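Local coordinates for aldose-aldose oxidoreductase (Caulobacter crescentus, PDB 5A04), which probably oxidises one aldose sugar while reducing another, with a bound NADP(H) cofactor carrying the hydride between them, at residues Val77-Pro82 against Pro88-Ala93; Pro105-Val110 against Glu114-Ala119; Lys126-Tyr131 against Leu297-Glu302; Tyr9-Leu14 against Arg20-Arg25. All coordinates share one frame; numbering follows the deposited sequence.

Contact 1 of 4, residues Val77-Pro82 against Pro88-Ala93. With NDP (NADPH dihydro-nicotinamide-adenine-dinucleotide phosphate), chain G.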
# COMPACT_ATOMS: atom_id res chain seq x y z
N VAL A 77 19.30 -3.86 31.87
CA VAL A 77 20.09 -3.04 30.96
C VAL A 77 19.29 -2.82 29.68
O VAL A 77 18.78 -3.77 29.08
CB VAL A 77 21.44 -3.71 30.61
CG1 VAL A 77 22.19 -2.87 29.58
CG2 VAL A 77 22.28 -3.93 31.87
N TYR A 78 19.18 -1.56 29.27
CA TYR A 78 18.45 -1.21 28.05
C TYR A 78 19.50 -0.82 27.01
O TYR A 78 20.17 0.20 27.13
CB TYR A 78 17.46 -0.07 28.34
CG TYR A 78 16.44 0.27 27.26
CD1 TYR A 78 16.55 -0.24 25.97
CD2 TYR A 78 15.37 1.12 27.55
CE1 TYR A 78 15.62 0.09 24.99
CE2 TYR A 78 14.43 1.46 26.58
CZ TYR A 78 14.56 0.94 25.31
OH TYR A 78 13.63 1.27 24.35
N VAL A 79 19.67 -1.69 26.02
CA VAL A 79 20.66 -1.50 24.97
C VAL A 79 20.10 -0.67 23.81
O VAL A 79 19.17 -1.10 23.12
CB VAL A 79 21.15 -2.85 24.44
CG1 VAL A 79 22.15 -2.65 23.29
CG2 VAL A 79 21.77 -3.68 25.58
N ILE A 80 20.68 0.53 23.62
CA ILE A 80 20.17 1.49 22.64
C ILE A 80 21.34 1.97 21.77
O ILE A 80 21.60 3.17 21.60
CB ILE A 80 19.45 2.68 23.35
CG1 ILE A 80 18.57 2.16 24.49
CG2 ILE A 80 18.60 3.47 22.35
CD1 ILE A 80 17.66 3.22 25.18
N THR A 81 22.02 1.00 21.18
CA THR A 81 23.20 1.23 20.34
C THR A 81 22.89 0.97 18.87
O THR A 81 21.81 0.48 18.56
CB THR A 81 24.33 0.29 20.76
OG1 THR A 81 23.90 -1.05 20.51
CG2 THR A 81 24.62 0.46 22.26
N PRO A 82 23.84 1.26 17.95
CA PRO A 82 23.67 0.75 16.58
C PRO A 82 23.39 -0.75 16.57
O PRO A 82 23.78 -1.48 17.49
CB PRO A 82 25.00 1.09 15.92
CG PRO A 82 25.44 2.34 16.64
CD PRO A 82 25.03 2.13 18.07
N PRO A 88 26.42 -8.12 21.18
CA PRO A 88 27.44 -8.24 22.23
C PRO A 88 27.05 -7.55 23.55
O PRO A 88 27.36 -8.08 24.60
CB PRO A 88 28.68 -7.59 21.61
CG PRO A 88 28.18 -6.79 20.45
CD PRO A 88 26.97 -7.52 19.96
N PHE A 89 26.36 -6.42 23.50
CA PHE A 89 26.00 -5.79 24.77
C PHE A 89 24.89 -6.55 25.49
O PHE A 89 24.86 -6.59 26.72
CB PHE A 89 25.60 -4.33 24.56
CG PHE A 89 26.77 -3.41 24.37
CD1 PHE A 89 27.68 -3.21 25.39
CD2 PHE A 89 26.96 -2.76 23.16
CE1 PHE A 89 28.77 -2.36 25.23
CE2 PHE A 89 28.06 -1.90 22.99
CZ PHE A 89 28.95 -1.70 24.03
N THR A 90 23.99 -7.18 24.74
CA THR A 90 22.96 -8.01 25.35
C THR A 90 23.60 -9.21 26.06
O THR A 90 23.25 -9.51 27.19
CB THR A 90 21.94 -8.49 24.30
OG1 THR A 90 21.17 -7.35 23.86
CG2 THR A 90 21.00 -9.52 24.88
N GLU A 91 24.55 -9.86 25.39
CA GLU A 91 25.22 -11.01 25.99
C GLU A 91 25.99 -10.62 27.25
O GLU A 91 25.93 -11.32 28.27
CB GLU A 91 26.16 -11.66 24.97
CG GLU A 91 25.41 -12.32 23.84
CD GLU A 91 26.32 -12.74 22.68
OE1 GLU A 91 27.40 -12.14 22.48
OE2 GLU A 91 25.92 -13.65 21.93
N ARG A 92 26.71 -9.50 27.19
CA ARG A 92 27.45 -9.02 28.34
C ARG A 92 26.52 -8.64 29.50
O ARG A 92 26.81 -8.94 30.66
CB ARG A 92 28.33 -7.83 27.94
CG ARG A 92 29.53 -8.24 27.09
CD ARG A 92 30.24 -7.02 26.53
NE ARG A 92 30.94 -6.27 27.57
CZ ARG A 92 31.50 -5.08 27.37
NH1 ARG A 92 31.40 -4.48 26.18
NH2 ARG A 92 32.14 -4.46 28.36
N ALA A 93 25.40 -8.01 29.18
CA ALA A 93 24.40 -7.70 30.21
C ALA A 93 23.88 -8.98 30.87
O ALA A 93 23.78 -9.06 32.10
CB ALA A 93 23.24 -6.90 29.59
PA NDP G . 22.32 7.43 17.82
O1A NDP G . 23.39 7.38 16.79
O2A NDP G . 21.56 8.72 18.01
O5B NDP G . 22.90 6.98 19.29
C5B NDP G . 23.63 5.79 19.14
C4B NDP G . 24.51 5.70 20.39
O4B NDP G . 25.08 4.40 20.53
C3B NDP G . 25.69 6.70 20.27
O3B NDP G . 25.34 7.97 20.72
C2B NDP G . 26.68 6.10 21.27
O2B NDP G . 26.38 6.40 22.51
C1B NDP G . 26.35 4.55 21.12
N9A NDP G . 27.36 3.84 20.32
C8A NDP G . 28.17 2.79 20.73
N7A NDP G . 29.01 2.37 19.77
C5A NDP G . 28.74 3.19 18.68
C6A NDP G . 29.28 3.25 17.38
N6A NDP G . 30.27 2.38 17.00
N1A NDP G . 28.84 4.17 16.46
C2A NDP G . 27.83 5.01 16.91
N3A NDP G . 27.22 5.07 18.10
C4A NDP G . 27.70 4.13 18.99
O3 NDP G . 21.31 6.23 17.28
PN NDP G . 19.77 6.27 17.82
O1N NDP G . 19.67 6.45 19.28
O2N NDP G . 18.81 6.87 16.82
O5D NDP G . 19.38 4.58 17.58
C5D NDP G . 20.06 3.72 18.45
C4D NDP G . 19.24 2.40 18.53
O4D NDP G . 17.87 2.74 18.92
C3D NDP G . 19.12 1.71 17.12
O3D NDP G . 19.09 0.28 17.29
C2D NDP G . 17.76 2.17 16.61
O2D NDP G . 17.14 1.21 15.78
C1D NDP G . 16.96 2.25 17.96
N1N NDP G . 15.90 3.25 17.86
C2N NDP G . 14.60 2.91 18.20
C3N NDP G . 13.62 3.87 18.12
C7N NDP G . 12.25 3.51 18.47
O7N NDP G . 11.29 4.29 18.26
N7N NDP G . 11.99 2.28 19.06
C4N NDP G . 13.90 5.27 17.70
C5N NDP G . 15.30 5.51 17.32
C6N NDP G . 16.22 4.56 17.42
P2B NDP G . 27.68 6.77 23.58
O1X NDP G . 28.55 5.55 23.40
O2X NDP G . 28.16 8.04 22.95
O3X NDP G . 26.96 6.90 24.92
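Val-77 and Ala-93 make the tightest apolar contact here, with Val-77 CB 3.8 Å from Ala-93 CB. Alanine offers a single methyl, and the two backbones come close beside it: the CA atoms of Val-77 and Ala-93 are 6.4 Å apart. One turn earlier in the helix, Phe-89 CB faces both methyls of Val-79. CG1 and CG2 of Val-79 each lie 4.0 Å from Phe-89 CB. CG1 stands anti to the backbone N (chi1 178°), a rotation that leaves both branches facing the helix. The side chains of Val-79 and Phe-89 cross at about a right angle. Further out, the Phe-89 ring meets Thr-81 obliquely, CD2 of Phe-89 lying 4.1 Å from CG2 of Thr-81. Strand 76-79, helix 86-95 and strand 99-102 form a beta-alpha-beta unit of the Rossmann fold. The axes of strand 77-79 and helix 88-93 approach to 9.0 Å and run nearly antiparallel, at 173°, as this crossover requires. Two threonine hydroxyls have partners of their own. Thr-90 OG1 touches Val-79 CG2, but its hydrogen bond goes to His-86 O within the helix. Thr-81 OG1 donates to Pro-82 O at 3.1 Å, tilted 28° from the carbonyl plane. The cofactor lies against the loop that follows the strand. O3D of its nicotinamide ribose is 3.0 Å from Thr-81 O, an oxygen that also receives His-86 NE2. Pro-82 packs against the adenosine half, its CD 3.3 Å from NDP O4B, while its CG meets the adenine.

Contact 2 of 4, residues Pro105-Val110 against Glu114-Ala119; sequences PMANTV and EAMIAA
Glu-114 N donates to Val-110 O at 2.9 Å, with an N-H...O angle of 161°. This is a bond of the first turn of helix 110-123. The Glu-114 side chain folds back over the same turn. Its CG comes to 3.3 Å from Val-110 O, and its CD packs on Val-110 CG1. Two more bonds hold the helix start. Thr-109 is the N-cap, its OG1 receiving Asp-112 N, and Val-110 N is bonded to Glu-325 OE2. The loop ahead of the helix lies close to the active site. A cis peptide precedes Pro-105, the last residue of the Glu-Lys-Pro motif of the Gfo/Idh/MocA family, and Pro-105 touches the cofactor. Lys-104, just before it, lines the glucose pocket. Sulfur-bearing side chains then join loop to helix. Met-106 is fully extended, with CG anti to the backbone N (chi1 -180°). It and Met-116 reach toward each other; the tip of Met-116, CE, comes to 3.8 Å from Met-106 CG. At the far end of the chain, Met-106 CE crosses Ile-117 and lies 3.8 Å from its CG1. The bend of Met-116 at its last torsion (chi3 69°) brings its CE to 3.6 Å from Met-106 O. That carbonyl is bonded to His-86 ND1. With an alanine in place of Met-106, a gap would probably open and leave Met-116 CE and Ile-117 CG1 without their side-chain partner. Met-116 SD also packs on the methyl of Ala-107, 3.7 Å from its CB.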
# COMPACT_ATOMS: atom_id res chain seq x y z
N PRO A 105 16.09 -3.00 15.34
CA PRO A 105 15.85 -4.42 15.09
C PRO A 105 16.70 -5.22 16.08
O PRO A 105 17.73 -4.71 16.50
CB PRO A 105 16.32 -4.61 13.64
CG PRO A 105 17.42 -3.59 13.50
CD PRO A 105 16.88 -2.38 14.26
N MET A 106 16.25 -6.39 16.48
CA MET A 106 16.94 -7.15 17.53
C MET A 106 18.43 -7.34 17.27
O MET A 106 19.26 -7.05 18.14
CB MET A 106 16.26 -8.49 17.72
CG MET A 106 16.89 -9.37 18.80
SD MET A 106 15.78 -10.77 19.02
CE MET A 106 16.57 -11.59 20.41
N ALA A 107 18.78 -7.82 16.08
CA ALA A 107 20.19 -7.97 15.70
C ALA A 107 20.28 -8.04 14.18
O ALA A 107 19.26 -7.93 13.49
CB ALA A 107 20.78 -9.23 16.34
N ASN A 108 21.48 -8.23 13.64
CA ASN A 108 21.64 -8.23 12.17
C ASN A 108 21.07 -9.47 11.49
O ASN A 108 20.73 -9.43 10.31
CB ASN A 108 23.12 -8.11 11.78
CG ASN A 108 23.73 -6.78 12.18
OD1 ASN A 108 23.03 -5.86 12.62
ND2 ASN A 108 25.04 -6.67 12.02
N THR A 109 21.03 -10.59 12.21
CA THR A 109 20.70 -11.88 11.59
C THR A 109 19.89 -12.77 12.52
O THR A 109 19.85 -12.55 13.73
CB THR A 109 21.97 -12.68 11.21
OG1 THR A 109 22.66 -13.07 12.40
CG2 THR A 109 22.91 -11.86 10.35
N VAL A 110 19.29 -13.80 11.94
CA VAL A 110 18.60 -14.82 12.71
C VAL A 110 19.54 -15.45 13.73
O VAL A 110 19.20 -15.56 14.91
CB VAL A 110 18.01 -15.90 11.78
CG1 VAL A 110 17.54 -17.11 12.58
CG2 VAL A 110 16.85 -15.30 10.98
N GLU A 114 19.26 -15.68 17.82
CA GLU A 114 19.26 -16.95 18.54
C GLU A 114 20.31 -16.96 19.65
O GLU A 114 20.06 -17.47 20.74
CB GLU A 114 19.50 -18.12 17.58
CG GLU A 114 18.38 -18.28 16.56
CD GLU A 114 18.65 -19.40 15.55
OE1 GLU A 114 19.80 -19.53 15.09
OE2 GLU A 114 17.71 -20.14 15.22
N ALA A 115 21.47 -16.37 19.37
CA ALA A 115 22.55 -16.31 20.36
C ALA A 115 22.13 -15.46 21.55
O ALA A 115 22.42 -15.80 22.70
CB ALA A 115 23.81 -15.75 19.73
N MET A 116 21.44 -14.36 21.27
CA MET A 116 21.00 -13.47 22.33
C MET A 116 19.97 -14.16 23.22
O MET A 116 20.04 -14.07 24.45
CB MET A 116 20.42 -12.19 21.72
CG MET A 116 21.49 -11.32 21.07
SD MET A 116 20.77 -10.13 19.92
CE MET A 116 19.91 -9.02 21.04
N ILE A 117 19.05 -14.88 22.60
CA ILE A 117 18.02 -15.60 23.33
C ILE A 117 18.67 -16.67 24.22
O ILE A 117 18.30 -16.82 25.39
CB ILE A 117 17.00 -16.22 22.37
CG1 ILE A 117 16.17 -15.11 21.71
CG2 ILE A 117 16.11 -17.23 23.10
CD1 ILE A 117 15.35 -15.56 20.49
N ALA A 118 19.65 -17.38 23.66
CA ALA A 118 20.35 -18.42 24.41
C ALA A 118 21.11 -17.85 25.60
O ALA A 118 21.17 -18.48 26.66
CB ALA A 118 21.32 -19.19 23.48
N ALA A 119 21.70 -16.66 25.43
CA ALA A 119 22.49 -16.06 26.50
C ALA A 119 21.59 -15.67 27.66
O ALA A 119 21.91 -15.89 28.84
CB ALA A 119 23.28 -14.85 25.98

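Contact 3 of 4, residues Lys126-Tyr131 against Leu297-Glu302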
# COMPACT_ATOMS: atom_id res chain seq x y z
N LYS A 126 15.25 -12.21 31.77
CA LYS A 126 14.27 -11.94 30.74
C LYS A 126 14.83 -11.03 29.65
O LYS A 126 15.75 -10.24 29.89
CB LYS A 126 13.01 -11.32 31.36
CG LYS A 126 12.28 -12.31 32.24
CD LYS A 126 11.00 -11.73 32.82
CE LYS A 126 10.42 -12.68 33.86
NZ LYS A 126 10.16 -14.03 33.28
N LEU A 127 14.28 -11.17 28.45
CA LEU A 127 14.70 -10.41 27.28
C LEU A 127 13.47 -9.84 26.59
O LEU A 127 12.54 -10.59 26.27
CB LEU A 127 15.49 -11.29 26.32
CG LEU A 127 15.91 -10.73 24.96
CD1 LEU A 127 16.78 -9.46 25.10
CD2 LEU A 127 16.67 -11.83 24.17
N MET A 128 13.45 -8.53 26.38
CA MET A 128 12.33 -7.88 25.72
C MET A 128 12.87 -6.96 24.64
O MET A 128 13.90 -6.32 24.82
CB MET A 128 11.50 -7.09 26.74
CG MET A 128 10.31 -6.39 26.12
SD MET A 128 9.38 -5.51 27.39
CE MET A 128 8.43 -4.37 26.39
N ILE A 129 12.18 -6.92 23.50
CA ILE A 129 12.55 -6.04 22.40
C ILE A 129 11.66 -4.79 22.42
O ILE A 129 10.47 -4.87 22.74
CB ILE A 129 12.43 -6.76 21.04
CG1 ILE A 129 13.17 -8.11 21.10
CG2 ILE A 129 12.94 -5.87 19.89
CD1 ILE A 129 14.65 -8.01 21.47
N GLY A 130 12.23 -3.65 22.06
CA GLY A 130 11.55 -2.37 22.21
C GLY A 130 10.50 -2.07 21.15
O GLY A 130 10.59 -1.06 20.45
N TYR A 131 9.49 -2.93 21.04
CA TYR A 131 8.38 -2.66 20.13
C TYR A 131 7.30 -1.83 20.84
O TYR A 131 6.23 -2.33 21.20
CB TYR A 131 7.79 -3.96 19.58
CG TYR A 131 8.72 -4.73 18.63
CD1 TYR A 131 9.13 -4.17 17.42
CD2 TYR A 131 9.16 -6.01 18.93
CE1 TYR A 131 9.97 -4.87 16.54
CE2 TYR A 131 9.99 -6.72 18.05
CZ TYR A 131 10.38 -6.14 16.86
OH TYR A 131 11.18 -6.83 15.99
N LEU A 297 8.63 0.49 29.28
CA LEU A 297 9.59 0.32 30.38
C LEU A 297 8.95 -0.46 31.53
O LEU A 297 9.55 -1.41 32.05
CB LEU A 297 10.10 1.68 30.87
CG LEU A 297 10.94 2.49 29.88
CD1 LEU A 297 11.09 3.95 30.31
CD2 LEU A 297 12.32 1.86 29.70
N ASP A 298 7.74 -0.06 31.91
CA ASP A 298 7.07 -0.72 33.02
C ASP A 298 6.68 -2.16 32.70
O ASP A 298 6.61 -2.99 33.60
CB ASP A 298 5.83 0.06 33.46
CG ASP A 298 6.14 1.15 34.48
OD1 ASP A 298 7.26 1.19 35.05
OD2 ASP A 298 5.24 1.98 34.73
N HIS A 299 6.43 -2.46 31.42
CA HIS A 299 6.04 -3.82 31.07
C HIS A 299 7.12 -4.82 31.47
O HIS A 299 6.82 -5.85 32.06
CB HIS A 299 5.74 -3.96 29.57
CG HIS A 299 5.24 -5.32 29.19
ND1 HIS A 299 4.02 -5.81 29.60
CD2 HIS A 299 5.79 -6.29 28.42
CE1 HIS A 299 3.84 -7.02 29.10
NE2 HIS A 299 4.91 -7.34 28.39
N LEU A 300 8.37 -4.52 31.13
CA LEU A 300 9.45 -5.45 31.45
C LEU A 300 9.58 -5.59 32.96
O LEU A 300 9.67 -6.70 33.48
CB LEU A 300 10.78 -5.00 30.83
CG LEU A 300 11.98 -5.91 31.14
CD1 LEU A 300 11.66 -7.36 30.81
CD2 LEU A 300 13.20 -5.42 30.35
N SER A 301 9.56 -4.46 33.65
CA SER A 301 9.64 -4.46 35.11
C SER A 301 8.53 -5.31 35.74
O SER A 301 8.78 -6.12 36.64
CB SER A 301 9.57 -3.03 35.65
OG SER A 301 10.68 -2.29 35.20
N GLU A 302 7.31 -5.12 35.26
CA GLU A 302 6.17 -5.87 35.80
C GLU A 302 6.31 -7.36 35.49
O GLU A 302 5.97 -8.20 36.32
CB GLU A 302 4.85 -5.33 35.25
CG GLU A 302 4.55 -3.90 35.70
CD GLU A 302 3.43 -3.24 34.89
OE1 GLU A 302 2.71 -3.94 34.15
OE2 GLU A 302 3.28 -2.00 35.00
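Met-128 brings its sulfur to the edge of the His-299 ring, a Met-aromatic contact made in the ring plane. SD is 5.0 Å from the centroid of the His-299 ring and 85° off its normal. Strand 127-129 is the last strand of the parallel Rossmann sheet. Helix 292-306 belongs to the C-terminal part of the sequence and packs against this sheet, so the contact ties two distant parts of the chain. The extended chain of Met-128, with CG anti to the backbone N (chi1 -180°), carries the sulfur across to the helix. There SD also lies 3.7 Å from Leu-300 CB. The Met-128 and Leu-300 side chains slide past each other in opposite directions, and Leu-300 CD1 comes to 4.1 Å from Met-128 CB. Leu-300 CD1 also reaches Lys-126 CB, at 4.2 Å. The imidazole is held from outside the pair: His-299 NE2 accepts a hydrogen bond from Ile-311 N, and the ring meets Phe-135. The bond to Ile-311 is likely to limit the rotation of the ring and suits one with its proton on ND1. A serine in place of Met-128 would probably leave the His-299 edge and Leu-300 CB without their apolar neighbour and open a gap between strand and helix. At Gly-130 the chain turns sharply. This residue, which touches the cofactor, is the centre of an inverse gamma turn, with Tyr-131 N bonded to Ile-129 O at 2.8 Å. Beyond the sulfur, the terminal methyl CE of Met-128 lies 3.8 Å from His-299 CD2.

Contact 4 of 4, residues Tyr9-Leu14 against Arg20-Arg25. With NDP (NADPH dihydro-nicotinamide-adenine-dinucleotide phosphate), chain G.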
# COMPACT_ATOMS: atom_id res chain seq x y z
N TYR A 9 16.89 0.61 35.92
CA TYR A 9 17.42 0.53 34.55
C TYR A 9 18.82 1.13 34.43
O TYR A 9 19.07 2.24 34.91
CB TYR A 9 16.50 1.27 33.58
CG TYR A 9 15.35 0.48 33.02
CD1 TYR A 9 14.21 0.21 33.78
CD2 TYR A 9 15.39 0.03 31.71
CE1 TYR A 9 13.16 -0.52 33.24
CE2 TYR A 9 14.36 -0.69 31.16
CZ TYR A 9 13.24 -0.96 31.92
OH TYR A 9 12.21 -1.68 31.34
N ALA A 10 19.72 0.41 33.75
CA ALA A 10 20.92 1.01 33.20
C ALA A 10 20.65 1.30 31.73
O ALA A 10 20.29 0.39 30.98
CB ALA A 10 22.14 0.07 33.37
N ILE A 11 20.80 2.55 31.31
CA ILE A 11 20.65 2.90 29.90
C ILE A 11 22.02 2.85 29.24
O ILE A 11 22.97 3.50 29.69
CB ILE A 11 20.01 4.30 29.73
CG1 ILE A 11 18.65 4.36 30.45
CG2 ILE A 11 19.83 4.63 28.24
CD1 ILE A 11 17.63 3.33 29.98
N LEU A 12 22.13 2.05 28.18
CA LEU A 12 23.41 1.81 27.54
C LEU A 12 23.38 2.33 26.11
O LEU A 12 22.59 1.86 25.29
CB LEU A 12 23.75 0.30 27.58
CG LEU A 12 25.16 -0.12 27.15
CD1 LEU A 12 25.50 -1.48 27.78
CD2 LEU A 12 25.26 -0.22 25.64
N GLY A 13 24.24 3.31 25.82
CA GLY A 13 24.29 3.96 24.52
C GLY A 13 23.51 5.26 24.56
O GLY A 13 22.32 5.29 24.26
N LEU A 14 24.17 6.35 24.95
CA LEU A 14 23.48 7.61 25.22
C LEU A 14 23.37 8.48 23.95
O LEU A 14 23.92 9.60 23.86
CB LEU A 14 24.17 8.36 26.37
CG LEU A 14 24.31 7.55 27.67
CD1 LEU A 14 24.92 8.38 28.80
CD2 LEU A 14 22.96 6.94 28.12
N ARG A 20 16.89 11.73 24.29
CA ARG A 20 15.77 12.61 23.94
C ARG A 20 14.42 11.96 24.19
O ARG A 20 13.46 12.64 24.56
CB ARG A 20 15.84 13.04 22.48
CG ARG A 20 16.69 14.29 22.23
CD ARG A 20 18.16 14.09 22.56
NE ARG A 20 18.97 15.19 22.04
CZ ARG A 20 20.28 15.31 22.23
NH1 ARG A 20 20.93 14.40 22.93
NH2 ARG A 20 20.93 16.35 21.71
N ILE A 21 14.33 10.64 24.00
CA ILE A 21 13.03 9.99 24.03
C ILE A 21 12.83 9.12 25.28
O ILE A 21 11.87 9.31 26.02
CB ILE A 21 12.82 9.14 22.77
CG1 ILE A 21 13.13 9.96 21.51
CG2 ILE A 21 11.39 8.62 22.74
CD1 ILE A 21 12.23 11.21 21.35
N ILE A 22 13.72 8.17 25.53
CA ILE A 22 13.51 7.24 26.63
C ILE A 22 13.75 7.84 28.03
O ILE A 22 12.89 7.75 28.91
CB ILE A 22 14.39 5.98 26.47
CG1 ILE A 22 13.97 5.18 25.22
CG2 ILE A 22 14.31 5.09 27.72
CD1 ILE A 22 12.50 4.73 25.20
N MET A 23 14.91 8.44 28.25
CA MET A 23 15.27 8.81 29.62
C MET A 23 14.28 9.81 30.28
O MET A 23 13.99 9.66 31.46
CB MET A 23 16.71 9.33 29.66
CG MET A 23 17.72 8.16 29.68
SD MET A 23 19.39 8.64 29.23
CE MET A 23 19.82 9.76 30.56
N PRO A 24 13.75 10.78 29.52
CA PRO A 24 12.75 11.65 30.18
C PRO A 24 11.48 10.92 30.59
O PRO A 24 10.76 11.40 31.47
CB PRO A 24 12.43 12.69 29.10
CG PRO A 24 13.66 12.76 28.28
CD PRO A 24 14.14 11.32 28.20
N ARG A 25 11.19 9.77 29.98
CA ARG A 25 9.92 9.10 30.23
C ARG A 25 9.93 8.17 31.44
O ARG A 25 8.91 7.54 31.75
CB ARG A 25 9.49 8.34 28.97
CG ARG A 25 9.29 9.28 27.76
CD ARG A 25 7.93 9.98 27.75
NE ARG A 25 7.74 10.98 28.82
CZ ARG A 25 8.14 12.25 28.74
NH1 ARG A 25 8.78 12.71 27.66
NH2 ARG A 25 7.89 13.06 29.76
PA NDP G . 22.32 7.43 17.82
O1A NDP G . 23.39 7.38 16.79
O2A NDP G . 21.56 8.72 18.01
O5B NDP G . 22.90 6.98 19.29
C5B NDP G . 23.63 5.79 19.14
C4B NDP G . 24.51 5.70 20.39
O4B NDP G . 25.08 4.40 20.53
C3B NDP G . 25.69 6.70 20.27
O3B NDP G . 25.34 7.97 20.72
C2B NDP G . 26.68 6.10 21.27
O2B NDP G . 26.38 6.40 22.51
C1B NDP G . 26.35 4.55 21.12
N9A NDP G . 27.36 3.84 20.32
C8A NDP G . 28.17 2.79 20.73
N7A NDP G . 29.01 2.37 19.77
C5A NDP G . 28.74 3.19 18.68
C6A NDP G . 29.28 3.25 17.38
N6A NDP G . 30.27 2.38 17.00
N1A NDP G . 28.84 4.17 16.46
C2A NDP G . 27.83 5.01 16.91
N3A NDP G . 27.22 5.07 18.10
C4A NDP G . 27.70 4.13 18.99
O3 NDP G . 21.31 6.23 17.28
PN NDP G . 19.77 6.27 17.82
O1N NDP G . 19.67 6.45 19.28
O2N NDP G . 18.81 6.87 16.82
O5D NDP G . 19.38 4.58 17.58
C5D NDP G . 20.06 3.72 18.45
C4D NDP G . 19.24 2.40 18.53
O4D NDP G . 17.87 2.74 18.92
C3D NDP G . 19.12 1.71 17.12
O3D NDP G . 19.09 0.28 17.29
C2D NDP G . 17.76 2.17 16.61
O2D NDP G . 17.14 1.21 15.78
C1D NDP G . 16.96 2.25 17.96
N1N NDP G . 15.90 3.25 17.86
C2N NDP G . 14.60 2.91 18.20
C3N NDP G . 13.62 3.87 18.12
C7N NDP G . 12.25 3.51 18.47
O7N NDP G . 11.29 4.29 18.26
N7N NDP G . 11.99 2.28 19.06
C4N NDP G . 13.90 5.27 17.70
C5N NDP G . 15.30 5.51 17.32
C6N NDP G . 16.22 4.56 17.42
P2B NDP G . 27.68 6.77 23.58
O1X NDP G . 28.55 5.55 23.40
O2X NDP G . 28.16 8.04 22.95
O3X NDP G . 26.96 6.90 24.92
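Ile-11 and Met-23 bring the two backbones nearest, with their CA atoms 8.0 Å apart. Ile-11 lies in strand 7-12. Met-23 lies in the segment carried by helix 16-22, which has a wider pi-type turn at 20-22. Between strand and helix the chain bends at Gly-13, whose phi is 97° and psi 88°. A side chain on that residue would strike the carbonyl O of Leu-12. Next in the chain, Leu-14 N donates to NDP O3X at 2.8 Å, with an N-H...O angle of 157°. O3X belongs to the 2'-phosphate, the group that sets NADPH apart from NADH. Leu-14 CB also lies near this phosphate, 3.5 Å from O3X. The strand, turn and helix open the first beta-alpha-beta unit of the Rossmann fold. Gly-13, Gly-15 and Ala-18 fit its GxGxxA pattern, consistent with the cofactor bound at this turn. The side chains pack by apolar contact alone. Ile-11 and Met-23 slide past each other in opposite directions, Ile-11 CG1 lying 4.0 Å from Met-23 CG. Met-23 CG stands anti to its own carbonyl carbon and beside its backbone N, and the chain then carries SD to two residues. It touches Ile-11 CG2 at 4.2 Å and Leu-14 CD2 at 4.1 Å. Leu-14 and Met-23 cross at about a right angle. Tyr-48 and Tyr-52 of helix 42-52 also touch Met-23. Ile-22 makes a looser contact: its CG2 is 4.4 Å from Ile-11 CD1, and its side chain also meets Tyr-78.

How the contacts relate
Along the chain the order is contact 4, contact 1, contact 2, contact 3. Contacts 1, 3 and 4 share the parallel Rossmann sheet, and contact 2 leads by helix 110-123 into its last strand. Strands 7-12 and 76-79 are parallel neighbours, and the loops after them both meet the cofactor; the centres of contacts 4 and 1 are about 13 Å apart. Contact 2 lies about 11 Å from contact 1, centre to centre, but about 22 Å from contact 4. Contacts 1, 2 and 4 build the cofactor-binding Rossmann part. Contact 3 joins to its sheet a helix from the C-terminal part, which reaches contact 4 probably through a hydrogen bond between Tyr-9 OH and Leu-297 O.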